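Local coordinates for putative lipoprotein (Parabacteroides distasonis, PDB 4FVS), which is of unknown function but, as a putative exported lipoprotein related to the LolA and LolB lipoprotein-handling proteins, may bind lipid, at residues 5-10 / 105-110; 141-146 / 165-170. All coordinates share one frame; numbering follows the deposited sequence.

From the N terminus, the chain first runs through the loop 5-10, ahead of strand 15-22. Contact 1 closes a long excursion of 94 residues, mostly strand, by bringing the loop 105-110 back against this opening loop. Contact 2 follows further on. It pairs strands 132-154 and 157-171 of one beta hairpin, with 18 residues between its segments. The two contacts are thus in series and neither nests in nor crosses the other. The centres of contact 1 and contact 2 are about 19 Å apart, yet the two touch. Pro108 packs on Phe146, and Tyr105 makes a cation-pi contact with Arg144. The loop 105-110 therefore joins the N-terminal loop to the hairpin.

Contact 1. Residues 5-10 / 105-110; sequences TFFFPQ and YPNPYA
Two loops meet here, the N-terminal loop before strand 15-22 and the loop that leaves strand 102-104, and Phe7 and Asn107 carry most of the contact. Phe7 is the centre of an inverse gamma turn. Its CG stands anti to the carbonyl carbon (chi1 -65°), which directs the ring at the other loop. The far rim of the ring does the touching. Phe7 CE2 lies 3.7 Å from Asn107 CB, which sits at the ring edge, in its plane. Phe7 CZ is 3.6 Å from Asn107 OD1, also near the ring plane. Pro106 O approaches Phe7 CE2 obliquely, at 3.8 Å. The amide is turned 67° from the ring, so the two flat groups do not stack. Phe7 CZ further packs at 4.3 Å on Pro108 CD, and Phe7 CD2 at 4.4 Å on Tyr105 CB.

Asn107 also folds its own loop. Its OD1 accepts from Tyr109 N at 3.1 Å, forming an Asx turn; the donor sits above the amide carbonyl plane. The other end of the amide faces Thr5. Asn107 ND2 is 2.8 Å from Thr5 OG1, but the angle is poor and the pair does not count as a hydrogen bond. A water bridges the two loops instead: it accepts from Asn107 ND2 at 3.2 Å and, weakly, from Thr5 N.

Tyr187 meets both loops. Its ring is edge-to-face with Phe7 and with Tyr105, and its hydroxyl hydrogen-bonds to Pro106 O. Just before Thr5, the disulfide Cys4-Cys70 ties the N-terminal loop to strand 60-71.

The buried Phe7 ring thus packs against a mainly polar surface of backbone and amide. The polar tie runs through water at the partly exposed side, while the Asx turn is likely to limit rotation of the asparagine amide.

Contact 2. Residues 141-146 / 165-170; sequences IKDREF and KYNIAT
Asn167, Lys165 and Ile141 lose the most surface to the opposite strand where strands 132-154 and 157-171 pair antiparallel as a hairpin. Asn167 forms a hydrogen-bonded pair with Lys142: Lys142 N gives to Asn167 O at 2.9 Å, and Asn167 N to Lys142 O at 2.8 Å. Lys165 pairs likewise with Glu145, and Glu145 N reaches Lys165 O at 2.8 Å. Between these pairs the register slips by one at a beta bulge, where Asp143 and Arg144 lie opposite Tyr166.

Asn167 CG is anti to the carbonyl carbon (chi1 -73°), which turns the amide toward Asp143 at the bulge. Its ND2 donates to Asp143 OD2 at 3.0 Å, nearly straight at 164°. The acceptor lies in the amide plane, but ND2 meets the carboxylate on its anti side and somewhat out of its plane; the two planes are 76° apart. With alanine in place of Asn167, the Asp143 carboxylate would probably lose this donor and be freer to turn. On the same face, Lys165 runs extended beside Glu145; their charged ends stay beyond salt-bridge range, and Lys165 makes a cation-pi contact with Tyr182.

On the other face, Ile141 CG2 packs 3.7 Å from Tyr166 CD1, and Ile141 CG1 lies beside Ile168 CD1. This side is thus apolar except for the Arg144 guanidinium, whose charge is probably met by the carbonyls of Asn104 and Asp121 and the ring of Tyr105.

Contact 1. Residues 5-10 / 105-110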
ATOM      1  N   THR A   5       2.915 -13.331  11.428  1.00 71.31           N
ATOM      2  CA  THR A   5       2.394 -13.445  10.063  1.00 68.06           C
ATOM      3  C   THR A   5       2.901 -12.237   9.271  1.00 67.66           C
ATOM      4  O   THR A   5       2.730 -11.092   9.706  1.00 66.59           O
ATOM      5  CB  THR A   5       0.873 -13.553  10.066  1.00 73.65           C
ATOM      6  OG1 THR A   5       0.473 -14.557  10.990  1.00 79.52           O
ATOM      7  CG2 THR A   5       0.306 -13.866   8.703  1.00 70.14           C
ATOM      8  N   PHE A   6       3.575 -12.506   8.139  1.00 61.82           N
ATOM      9  CA  PHE A   6       4.187 -11.506   7.284  1.00 57.94           C
ATOM     10  C   PHE A   6       3.239 -11.166   6.130  1.00 59.03           C
ATOM     11  O   PHE A   6       3.026 -11.993   5.244  1.00 61.09           O
ATOM     12  CB  PHE A   6       5.536 -12.040   6.781  1.00 61.18           C
ATOM     13  CG  PHE A   6       6.581 -10.988   6.531  1.00 61.35           C
ATOM     14  CD1 PHE A   6       7.399 -10.546   7.556  1.00 65.23           C
ATOM     15  CD2 PHE A   6       6.781 -10.469   5.255  1.00 61.76           C
ATOM     16  CE1 PHE A   6       8.378  -9.583   7.317  1.00 65.45           C
ATOM     17  CE2 PHE A   6       7.760  -9.505   5.020  1.00 63.24           C
ATOM     18  CZ  PHE A   6       8.549  -9.069   6.051  1.00 62.33           C
ATOM     19  N   PHE A   7       2.656  -9.953   6.144  1.00 50.25           N
ATOM     20  CA  PHE A   7       1.720  -9.536   5.105  1.00 46.24           C
ATOM     21  C   PHE A   7       2.469  -8.846   3.948  1.00 51.07           C
ATOM     22  O   PHE A   7       2.192  -7.691   3.615  1.00 50.42           O
ATOM     23  CB  PHE A   7       0.622  -8.639   5.690  1.00 44.81           C
ATOM     24  CG  PHE A   7      -0.242  -9.378   6.680  1.00 47.17           C
ATOM     25  CD1 PHE A   7      -1.163 -10.325   6.250  1.00 49.43           C
ATOM     26  CD2 PHE A   7      -0.111  -9.152   8.045  1.00 50.68           C
ATOM     27  CE1 PHE A   7      -1.951 -11.017   7.161  1.00 52.19           C
ATOM     28  CE2 PHE A   7      -0.897  -9.851   8.956  1.00 55.65           C
ATOM     29  CZ  PHE A   7      -1.817 -10.779   8.504  1.00 54.03           C
ATOM     30  N   PHE A   8       3.406  -9.578   3.326  1.00 48.35           N
ATOM     31  CA  PHE A   8       4.226  -9.120   2.214  1.00 46.94           C
ATOM     32  C   PHE A   8       5.065 -10.277   1.697  1.00 54.57           C
ATOM     33  O   PHE A   8       5.398 -11.130   2.514  1.00 57.68           O
ATOM     34  CB  PHE A   8       5.121  -7.968   2.690  1.00 47.75           C
ATOM     35  CG  PHE A   8       5.719  -7.083   1.620  1.00 47.67           C
ATOM     36  CD1 PHE A   8       4.932  -6.161   0.934  1.00 46.80           C
ATOM     37  CD2 PHE A   8       7.078  -7.127   1.343  1.00 50.40           C
ATOM     38  CE1 PHE A   8       5.483  -5.341  -0.042  1.00 46.23           C
ATOM     39  CE2 PHE A   8       7.632  -6.289   0.378  1.00 51.87           C
ATOM     40  CZ  PHE A   8       6.831  -5.397  -0.302  1.00 47.04           C
ATOM     41  N   PRO A   9       5.447 -10.358   0.388  1.00 51.12           N
ATOM     42  CA  PRO A   9       6.294 -11.476  -0.061  1.00 53.30           C
ATOM     43  C   PRO A   9       7.604 -11.507   0.722  1.00 63.11           C
ATOM     44  O   PRO A   9       8.141 -10.450   1.053  1.00 63.52           O
ATOM     45  CB  PRO A   9       6.509 -11.174  -1.543  1.00 53.55           C
ATOM     46  CG  PRO A   9       5.354 -10.368  -1.919  1.00 55.84           C
ATOM     47  CD  PRO A   9       5.130  -9.471  -0.748  1.00 50.35           C
ATOM     48  N   GLN A  10       8.077 -12.700   1.080  1.00 63.54           N
ATOM     49  CA  GLN A  10       9.265 -12.818   1.912  1.00 66.60           C
ATOM     50  C   GLN A  10      10.303 -13.799   1.316  1.00 75.82           C
ATOM     51  O   GLN A  10      11.212 -14.228   2.036  1.00 78.80           O
ATOM     52  CB  GLN A  10       8.853 -13.263   3.337  1.00 69.48           C
ATOM     53  CG  GLN A  10       7.949 -14.506   3.375  1.00 83.52           C
ATOM     54  CD  GLN A  10       7.620 -15.006   4.759  1.00109.02           C
ATOM     55  OE1 GLN A  10       7.987 -14.435   5.789  1.00103.64           O
ATOM     56  NE2 GLN A  10       6.917 -16.114   4.810  1.00111.55           N
ATOM     57  N   TYR A 105       0.124  -3.589  10.296  1.00 50.89           N
ATOM     58  CA  TYR A 105      -0.945  -4.288   9.627  1.00 50.66           C
ATOM     59  C   TYR A 105      -1.359  -5.413  10.559  1.00 55.89           C
ATOM     60  O   TYR A 105      -0.629  -6.391  10.727  1.00 58.34           O
ATOM     61  CB  TYR A 105      -0.542  -4.757   8.211  1.00 52.97           C
ATOM     62  CG  TYR A 105      -0.578  -3.634   7.196  1.00 55.65           C
ATOM     63  CD1 TYR A 105       0.476  -2.726   7.090  1.00 57.15           C
ATOM     64  CD2 TYR A 105      -1.678  -3.453   6.369  1.00 57.15           C
ATOM     65  CE1 TYR A 105       0.434  -1.666   6.185  1.00 57.46           C
ATOM     66  CE2 TYR A 105      -1.736  -2.390   5.461  1.00 57.78           C
ATOM     67  CZ  TYR A 105      -0.676  -1.499   5.375  1.00 68.89           C
ATOM     68  OH  TYR A 105      -0.705  -0.468   4.465  1.00 73.75           O
ATOM     69  N   PRO A 106      -2.488  -5.243  11.268  1.00 51.60           N
ATOM     70  CA  PRO A 106      -2.929  -6.282  12.210  1.00 52.75           C
ATOM     71  C   PRO A 106      -3.266  -7.605  11.509  1.00 57.69           C
ATOM     72  O   PRO A 106      -3.641  -7.614  10.346  1.00 56.83           O
ATOM     73  CB  PRO A 106      -4.178  -5.664  12.857  1.00 54.63           C
ATOM     74  CG  PRO A 106      -4.061  -4.196  12.616  1.00 58.15           C
ATOM     75  CD  PRO A 106      -3.432  -4.110  11.251  1.00 52.54           C
ATOM     76  N   ASN A 107      -3.064  -8.721  12.211  1.00 56.41           N
ATOM     77  CA  ASN A 107      -3.320 -10.087  11.772  1.00 58.06           C
ATOM     78  C   ASN A 107      -4.646 -10.565  12.369  1.00 65.42           C
ATOM     79  O   ASN A 107      -4.716 -10.865  13.567  1.00 68.36           O
ATOM     80  CB  ASN A 107      -2.157 -11.001  12.189  1.00 59.67           C
ATOM     81  CG  ASN A 107      -2.332 -12.479  11.908  1.00 71.71           C
ATOM     82  OD1 ASN A 107      -3.146 -12.909  11.071  1.00 63.32           O
ATOM     83  ND2 ASN A 107      -1.512 -13.284  12.575  1.00 59.17           N
ATOM     84  N   PRO A 108      -5.704 -10.675  11.549  1.00 59.93           N
ATOM     85  CA  PRO A 108      -7.011 -11.083  12.092  1.00 59.92           C
ATOM     86  C   PRO A 108      -7.147 -12.584  12.306  1.00 65.92           C
ATOM     87  O   PRO A 108      -8.154 -13.036  12.883  1.00 68.11           O
ATOM     88  CB  PRO A 108      -7.977 -10.615  11.026  1.00 60.40           C
ATOM     89  CG  PRO A 108      -7.182 -10.712   9.772  1.00 64.93           C
ATOM     90  CD  PRO A 108      -5.784 -10.358  10.111  1.00 59.47           C
ATOM     91  N   TYR A 109      -6.149 -13.356  11.848  1.00 61.93           N
ATOM     92  CA  TYR A 109      -6.160 -14.822  11.951  1.00 64.62           C
ATOM     93  C   TYR A 109      -5.476 -15.297  13.227  1.00 71.62           C
ATOM     94  O   TYR A 109      -5.659 -16.445  13.622  1.00 74.85           O
ATOM     95  CB  TYR A 109      -5.496 -15.457  10.727  1.00 65.12           C
ATOM     96  CG  TYR A 109      -6.047 -14.928   9.420  1.00 65.77           C
ATOM     97  CD1 TYR A 109      -7.287 -15.344   8.947  1.00 69.65           C
ATOM     98  CD2 TYR A 109      -5.342 -13.985   8.666  1.00 63.23           C
ATOM     99  CE1 TYR A 109      -7.798 -14.870   7.742  1.00 69.67           C
ATOM    100  CE2 TYR A 109      -5.855 -13.488   7.469  1.00 62.02           C
ATOM    101  CZ  TYR A 109      -7.083 -13.940   7.010  1.00 73.49           C
ATOM    102  OH  TYR A 109      -7.631 -13.517   5.826  1.00 78.50           O
ATOM    103  N   ALA A 110      -4.733 -14.399  13.888  1.00 67.78           N
ATOM    104  CA  ALA A 110      -3.998 -14.633  15.130  1.00 70.05           C
ATOM    105  C   ALA A 110      -4.896 -15.075  16.248  1.00 77.55           C
ATOM    106  O   ALA A 110      -6.094 -14.752  16.276  1.00 77.48           O
ATOM    107  CB  ALA A 110      -3.278 -13.362  15.552  1.00 68.62           C
TER
HETATM  108  O   HOH W   1       1.211 -13.214  14.253  1.00 67.75           O

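Contact 2. Residues 141-146 / 165-170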
ATOM      1  N   ILE A 141      -3.244   9.649   6.403  1.00 48.99           N
ATOM      2  CA  ILE A 141      -3.953   8.369   6.410  1.00 49.04           C
ATOM      3  C   ILE A 141      -4.303   8.118   7.872  1.00 49.70           C
ATOM      4  O   ILE A 141      -3.416   7.872   8.686  1.00 46.83           O
ATOM      5  CB  ILE A 141      -3.138   7.219   5.741  1.00 52.63           C
ATOM      6  CG1 ILE A 141      -2.691   7.601   4.308  1.00 53.21           C
ATOM      7  CG2 ILE A 141      -3.927   5.897   5.737  1.00 53.08           C
ATOM      8  CD1 ILE A 141      -1.273   7.049   3.965  1.00 68.28           C
ATOM      9  N   LYS A 142      -5.585   8.241   8.211  1.00 46.67           N
ATOM     10  CA  LYS A 142      -6.038   8.160   9.596  1.00 48.26           C
ATOM     11  C   LYS A 142      -7.337   7.359   9.708  1.00 52.61           C
ATOM     12  O   LYS A 142      -7.868   6.908   8.701  1.00 50.67           O
ATOM     13  CB  LYS A 142      -6.237   9.606  10.148  1.00 52.77           C
ATOM     14  CG  LYS A 142      -7.132  10.485   9.265  1.00 65.86           C
ATOM     15  CD  LYS A 142      -6.980  11.952   9.553  1.00 76.38           C
ATOM     16  CE  LYS A 142      -7.732  12.766   8.516  1.00 92.65           C
ATOM     17  NZ  LYS A 142      -7.434  14.216   8.616  1.00103.99           N
ATOM     18  N   ASP A 143      -7.845   7.188  10.948  1.00 50.36           N
ATOM     19  CA  ASP A 143      -9.088   6.490  11.282  1.00 49.68           C
ATOM     20  C   ASP A 143      -9.142   5.114  10.608  1.00 53.58           C
ATOM     21  O   ASP A 143     -10.170   4.735  10.042  1.00 56.67           O
ATOM     22  CB  ASP A 143     -10.286   7.357  10.889  1.00 52.05           C
ATOM     23  CG  ASP A 143     -10.239   8.797  11.385  1.00 64.15           C
ATOM     24  OD1 ASP A 143     -10.084   9.002  12.617  1.00 68.20           O
ATOM     25  OD2 ASP A 143     -10.423   9.716  10.557  1.00 64.97           O
ATOM     26  N   ARG A 144      -8.027   4.367  10.675  1.00 48.27           N
ATOM     27  CA  ARG A 144      -7.920   3.034  10.091  1.00 48.10           C
ATOM     28  C   ARG A 144      -8.756   2.072  10.892  1.00 54.54           C
ATOM     29  O   ARG A 144      -8.671   2.095  12.117  1.00 59.35           O
ATOM     30  CB  ARG A 144      -6.452   2.564  10.028  1.00 46.92           C
ATOM     31  CG  ARG A 144      -5.530   3.457   9.202  1.00 44.96           C
ATOM     32  CD  ARG A 144      -4.077   3.030   9.303  1.00 48.53           C
ATOM     33  NE  ARG A 144      -3.772   1.730   8.684  1.00 51.77           N
ATOM     34  CZ  ARG A 144      -2.874   0.872   9.157  1.00 52.56           C
ATOM     35  NH1 ARG A 144      -2.203   1.149  10.263  1.00 47.95           N
ATOM     36  NH2 ARG A 144      -2.657  -0.279   8.541  1.00 34.29           N
ATOM     37  N   GLU A 145      -9.587   1.260  10.238  1.00 48.62           N
ATOM     38  CA  GLU A 145     -10.418   0.294  10.959  1.00 49.76           C
ATOM     39  C   GLU A 145     -10.496  -1.039  10.218  1.00 50.11           C
ATOM     40  O   GLU A 145     -10.446  -1.071   9.010  1.00 47.24           O
ATOM     41  CB  GLU A 145     -11.838   0.821  11.248  1.00 53.26           C
ATOM     42  CG  GLU A 145     -12.673   1.175  10.033  1.00 68.65           C
ATOM     43  CD  GLU A 145     -14.128   1.467  10.337  1.00 93.77           C
ATOM     44  OE1 GLU A 145     -14.814   0.588  10.911  1.00 78.86           O
ATOM     45  OE2 GLU A 145     -14.597   2.553   9.928  1.00 97.70           O
ATOM     46  N   PHE A 146     -10.608  -2.132  10.961  1.00 48.19           N
ATOM     47  CA  PHE A 146     -10.773  -3.480  10.455  1.00 47.72           C
ATOM     48  C   PHE A 146     -12.245  -3.702  10.125  1.00 51.90           C
ATOM     49  O   PHE A 146     -13.112  -3.488  10.990  1.00 51.58           O
ATOM     50  CB  PHE A 146     -10.276  -4.501  11.503  1.00 50.57           C
ATOM     51  CG  PHE A 146     -10.524  -5.939  11.125  1.00 52.61           C
ATOM     52  CD1 PHE A 146      -9.751  -6.559  10.144  1.00 54.45           C
ATOM     53  CD2 PHE A 146     -11.581  -6.648  11.683  1.00 56.09           C
ATOM     54  CE1 PHE A 146      -9.994  -7.880   9.770  1.00 56.96           C
ATOM     55  CE2 PHE A 146     -11.837  -7.966  11.301  1.00 60.76           C
ATOM     56  CZ  PHE A 146     -11.029  -8.579  10.360  1.00 58.70           C
ATOM     57  N   LYS A 165     -10.292  -0.397   6.239  1.00 45.70           N
ATOM     58  CA  LYS A 165     -10.684   0.924   5.736  1.00 45.89           C
ATOM     59  C   LYS A 165      -9.775   1.977   6.353  1.00 49.46           C
ATOM     60  O   LYS A 165      -9.318   1.796   7.480  1.00 49.38           O
ATOM     61  CB  LYS A 165     -12.176   1.220   6.069  1.00 50.13           C
ATOM     62  CG  LYS A 165     -12.695   2.583   5.599  1.00 57.49           C
ATOM     63  CD  LYS A 165     -14.150   2.805   5.992  1.00 70.62           C
ATOM     64  CE  LYS A 165     -14.612   4.238   5.838  1.00 77.16           C
ATOM     65  NZ  LYS A 165     -16.075   4.360   6.063  1.00 83.18           N
ATOM     66  N   TYR A 166      -9.521   3.074   5.632  1.00 45.39           N
ATOM     67  CA  TYR A 166      -8.735   4.225   6.118  1.00 43.49           C
ATOM     68  C   TYR A 166      -9.361   5.498   5.559  1.00 47.65           C
ATOM     69  O   TYR A 166      -9.983   5.443   4.504  1.00 47.77           O
ATOM     70  CB  TYR A 166      -7.240   4.116   5.725  1.00 42.38           C
ATOM     71  CG  TYR A 166      -7.005   4.213   4.223  1.00 44.28           C
ATOM     72  CD1 TYR A 166      -6.927   5.458   3.583  1.00 46.41           C
ATOM     73  CD2 TYR A 166      -6.927   3.068   3.429  1.00 44.03           C
ATOM     74  CE1 TYR A 166      -6.841   5.558   2.191  1.00 45.33           C
ATOM     75  CE2 TYR A 166      -6.812   3.157   2.034  1.00 43.60           C
ATOM     76  CZ  TYR A 166      -6.781   4.405   1.419  1.00 48.87           C
ATOM     77  OH  TYR A 166      -6.709   4.511   0.049  1.00 46.20           O
ATOM     78  N   ASN A 167      -9.202   6.626   6.248  1.00 43.89           N
ATOM     79  CA  ASN A 167      -9.604   7.944   5.758  1.00 43.66           C
ATOM     80  C   ASN A 167      -8.358   8.653   5.266  1.00 47.78           C
ATOM     81  O   ASN A 167      -7.267   8.442   5.818  1.00 47.02           O
ATOM     82  CB  ASN A 167     -10.326   8.774   6.814  1.00 41.66           C
ATOM     83  CG  ASN A 167     -11.728   8.347   7.148  1.00 51.97           C
ATOM     84  OD1 ASN A 167     -12.463   7.773   6.363  1.00 48.09           O
ATOM     85  ND2 ASN A 167     -12.156   8.725   8.311  1.00 46.48           N
ATOM     86  N   ILE A 168      -8.492   9.457   4.220  1.00 45.70           N
ATOM     87  CA  ILE A 168      -7.365  10.217   3.671  1.00 44.77           C
ATOM     88  C   ILE A 168      -7.773  11.693   3.566  1.00 50.03           C
ATOM     89  O   ILE A 168      -8.947  12.023   3.383  1.00 50.11           O
ATOM     90  CB  ILE A 168      -6.820   9.644   2.308  1.00 46.67           C
ATOM     91  CG1 ILE A 168      -5.531  10.365   1.847  1.00 45.77           C
ATOM     92  CG2 ILE A 168      -7.871   9.604   1.192  1.00 47.82           C
ATOM     93  CD1 ILE A 168      -4.572   9.493   1.194  1.00 45.22           C
ATOM     94  N   ALA A 169      -6.786  12.563   3.743  1.00 48.26           N
ATOM     95  CA  ALA A 169      -6.899  14.010   3.618  1.00 49.67           C
ATOM     96  C   ALA A 169      -5.633  14.505   2.962  1.00 54.34           C
ATOM     97  O   ALA A 169      -4.559  14.136   3.420  1.00 54.61           O
ATOM     98  CB  ALA A 169      -7.133  14.652   4.974  1.00 51.86           C
ATOM     99  N   THR A 170      -5.744  15.253   1.837  1.00 52.07           N
ATOM    100  CA  THR A 170      -4.612  15.741   1.042  1.00 51.51           C
ATOM    101  C   THR A 170      -4.632  17.284   0.983  1.00 59.83           C
ATOM    102  O   THR A 170      -5.567  17.886   0.440  1.00 61.99           O
ATOM    103  CB  THR A 170      -4.633  15.107  -0.361  1.00 57.03           C
ATOM    104  OG1 THR A 170      -4.804  13.695  -0.243  1.00 57.50           O
ATOM    105  CG2 THR A 170      -3.382  15.406  -1.171  1.00 54.32           C
TER